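Stress-response A/B barrel domain-containing protein (Thermobifida fusca, PDB 3BGU) is of unknown function but forms a dimer with a ferredoxin-like fold of the stress-responsive alpha/beta barrel family and holds nitrobenzene in a pocket in the crystal. Local coordinates at residues D37-E40 against Q41-A45. Numbering follows the deposited sequence.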
ATOM      1  N   ASP A  37      16.708  15.357  -4.821  1.00  5.61           N
ATOM      2  CA  ASP A  37      15.962  16.179  -5.767  1.00  6.74           C
ATOM      3  C   ASP A  37      15.136  15.323  -6.751  1.00  6.65           C
ATOM      4  O   ASP A  37      14.041  15.728  -7.141  1.00  7.99           O
ATOM      5  CB  ASP A  37      16.892  17.160  -6.497  1.00  6.58           C
ATOM      6  CG  ASP A  37      17.443  18.260  -5.577  1.00 17.02           C
ATOM      7  OD1 ASP A  37      16.999  18.392  -4.407  1.00 23.22           O
ATOM      8  OD2 ASP A  37      18.332  19.013  -6.038  1.00 13.82           O
ATOM      9  N   GLN A  38      15.653  14.165  -7.167  1.00  3.12           N
ATOM     10  CA  GLN A  38      14.908  13.280  -8.058  1.00  3.63           C
ATOM     11  C   GLN A  38      13.666  12.712  -7.341  1.00  5.57           C
ATOM     12  O   GLN A  38      12.630  12.553  -7.951  1.00  6.92           O
ATOM     13  CB  GLN A  38      15.752  12.129  -8.603  1.00  3.08           C
ATOM     14  CG  GLN A  38      16.786  12.520  -9.585  1.00  4.97           C
ATOM     15  CD  GLN A  38      17.620  11.336  -9.983  1.00  8.66           C
ATOM     16  OE1 GLN A  38      18.581  10.998  -9.303  1.00 19.01           O
ATOM     17  NE2 GLN A  38      17.265  10.693 -11.091  1.00 20.19           N
ATOM     18  N   VAL A  39      13.758  12.371  -6.046  1.00  4.28           N
ATOM     19  CA  VAL A  39      12.591  11.956  -5.291  1.00  4.68           C
ATOM     20  C   VAL A  39      11.574  13.096  -5.252  1.00  6.04           C
ATOM     21  O   VAL A  39      10.377  12.856  -5.454  1.00  5.48           O
ATOM     22  CB  VAL A  39      12.957  11.442  -3.874  1.00  3.55           C
ATOM     23  CG1 VAL A  39      11.713  11.072  -3.107  1.00  8.35           C
ATOM     24  CG2 VAL A  39      13.912  10.244  -3.968  1.00  5.57           C
ATOM     25  N   GLU A  40      12.039  14.337  -5.076  1.00  6.76           N
ATOM     26  CA  GLU A  40      11.165  15.507  -5.140  1.00  7.05           C
ATOM     27  C   GLU A  40      10.460  15.590  -6.509  1.00  6.18           C
ATOM     28  O   GLU A  40       9.260  15.905  -6.557  1.00  9.42           O
ATOM     29  CB  GLU A  40      11.943  16.814  -4.852  1.00  9.37           C
ATOM     30  CG  GLU A  40      12.286  16.986  -3.391  1.00 16.75           C
ATOM     31  CD  GLU A  40      11.059  16.916  -2.435  1.00 23.70           C
ATOM     32  OE1 GLU A  40       9.897  17.185  -2.861  1.00 23.28           O
ATOM     33  OE2 GLU A  40      11.261  16.584  -1.243  1.00 35.77           O
ATOM     34  N   GLN A  41      11.187  15.284  -7.589  1.00  7.58           N
ATOM     35  CA  GLN A  41      10.639  15.238  -8.973  1.00  6.95           C
ATOM     36  C   GLN A  41       9.526  14.213  -9.102  1.00  4.55           C
ATOM     37  O   GLN A  41       8.479  14.473  -9.738  1.00  3.95           O
ATOM     38  CB  GLN A  41      11.747  14.956 -10.001  1.00  9.73           C
ATOM     39  CG  GLN A  41      12.669  16.082 -10.199  1.00 10.93           C
ATOM     40  CD  GLN A  41      13.939  15.694 -10.942  1.00  9.91           C
ATOM     41  OE1 GLN A  41      14.958  16.326 -10.768  1.00 18.92           O
ATOM     42  NE2 GLN A  41      13.864  14.636 -11.762  1.00 16.97           N
ATOM     43  N   VAL A  42       9.743  13.049  -8.490  1.00  6.65           N
ATOM     44  CA  VAL A  42       8.740  11.999  -8.441  1.00  4.99           C
ATOM     45  C   VAL A  42       7.471  12.444  -7.664  1.00  6.79           C
ATOM     46  O   VAL A  42       6.377  12.310  -8.166  1.00  4.11           O
ATOM     47  CB  VAL A  42       9.275  10.672  -7.844  1.00  6.60           C
ATOM     48  CG1 VAL A  42       8.156   9.643  -7.627  1.00  9.36           C
ATOM     49  CG2 VAL A  42      10.312  10.078  -8.745  1.00  7.89           C
ATOM     50  N   ILE A  43       7.668  13.118  -6.541  1.00  5.13           N
ATOM     51  CA  ILE A  43       6.569  13.675  -5.766  1.00  2.82           C
ATOM     52  C   ILE A  43       5.786  14.699  -6.625  1.00  2.57           C
ATOM     53  O   ILE A  43       4.530  14.632  -6.651  1.00  2.93           O
ATOM     54  CB  ILE A  43       7.058  14.273  -4.412  1.00  3.00           C
ATOM     55  CG1 ILE A  43       7.519  13.145  -3.480  1.00  2.54           C
ATOM     56  CG2 ILE A  43       5.969  15.165  -3.751  1.00  5.73           C
ATOM     57  CD1 ILE A  43       8.307  13.576  -2.293  1.00  4.53           C
ATOM     58  N   THR A  44       6.505  15.592  -7.313  1.00  5.02           N
ATOM     59  CA  THR A  44       5.895  16.598  -8.178  1.00  2.63           C
ATOM     60  C   THR A  44       5.121  15.899  -9.290  1.00  4.63           C
ATOM     61  O   THR A  44       3.960  16.234  -9.555  1.00  5.55           O
ATOM     62  CB  THR A  44       6.973  17.497  -8.730  1.00  2.40           C
ATOM     63  OG1 THR A  44       7.644  18.094  -7.647  1.00  5.09           O
ATOM     64  CG2 THR A  44       6.340  18.596  -9.613  1.00 13.13           C
ATOM     65  N   ALA A  45       5.736  14.897  -9.904  1.00  5.03           N
ATOM     66  CA  ALA A  45       5.092  14.201 -11.020  1.00  5.86           C
ATOM     67  C   ALA A  45       3.824  13.497 -10.586  1.00  5.58           C
ATOM     68  O   ALA A  45       2.807  13.601 -11.282  1.00  5.15           O
ATOM     69  CB  ALA A  45       6.066  13.226 -11.706  1.00  6.74           C
TER
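Gln41, Val42, Ile43 and Thr44 each direct the backbone N-H to the carbonyl four residues earlier, on Asp37, Gln38, Val39 and Glu40, the i to i+4 ladder of a regular alpha-helix. Thr44 adds a rung of its own: chi1 of -59° swings its hydroxyl beside the backbone N and back along the helix, where OG1 donates to Glu40 O at 2.9 Å. Thr44 N reaches Glu40 O at 2.9 Å too, so one carbonyl serves two donors. The amide lies nearer the carbonyl plane, whereas the hydroxyl comes from above it, 37° out. A threonine suits this exposed turn because its hydroxyl can be satisfied by the helix itself.

On another flank, Val39 and Ile43 make a light apolar contact one turn apart, with Val39 CG1 4.3 Å from Ile43 CD1; apolar chains suit this partly exposed face, which meets Phe74. The carboxylate of Glu40, a residue suited to the solvent side, runs alongside Ile43, with Glu40 OE1 4.0 Å from Ile43 CD1; the bend at chi2 (-55°) turns the carboxylate toward Ile43. Gln41 is exposed, a place that suits its polar amide, and its extended chain lies back along the preceding turn, Gln41 CG touching Asp37 O at 3.4 Å and Gln41 NE2 passing Gln38 CA at 4.1 Å. Val42 is buried, and its CG2 rests 3.5 Å from Gln38 O; its apolar, beta-branched side chain suits the face turned to Phe74, Ile102 and Met105.

Near the start of helix 36-48, Gln38 OE1 accepts a hydrogen bond from Thr35 N. Val39, Val42 and Ile43 pack on Phe74 of strand 74-81, while Val42 also meets Ile102 and Ala45 meets Ile101 of helix 93-102, joining the helix to both sheet and neighbouring helix.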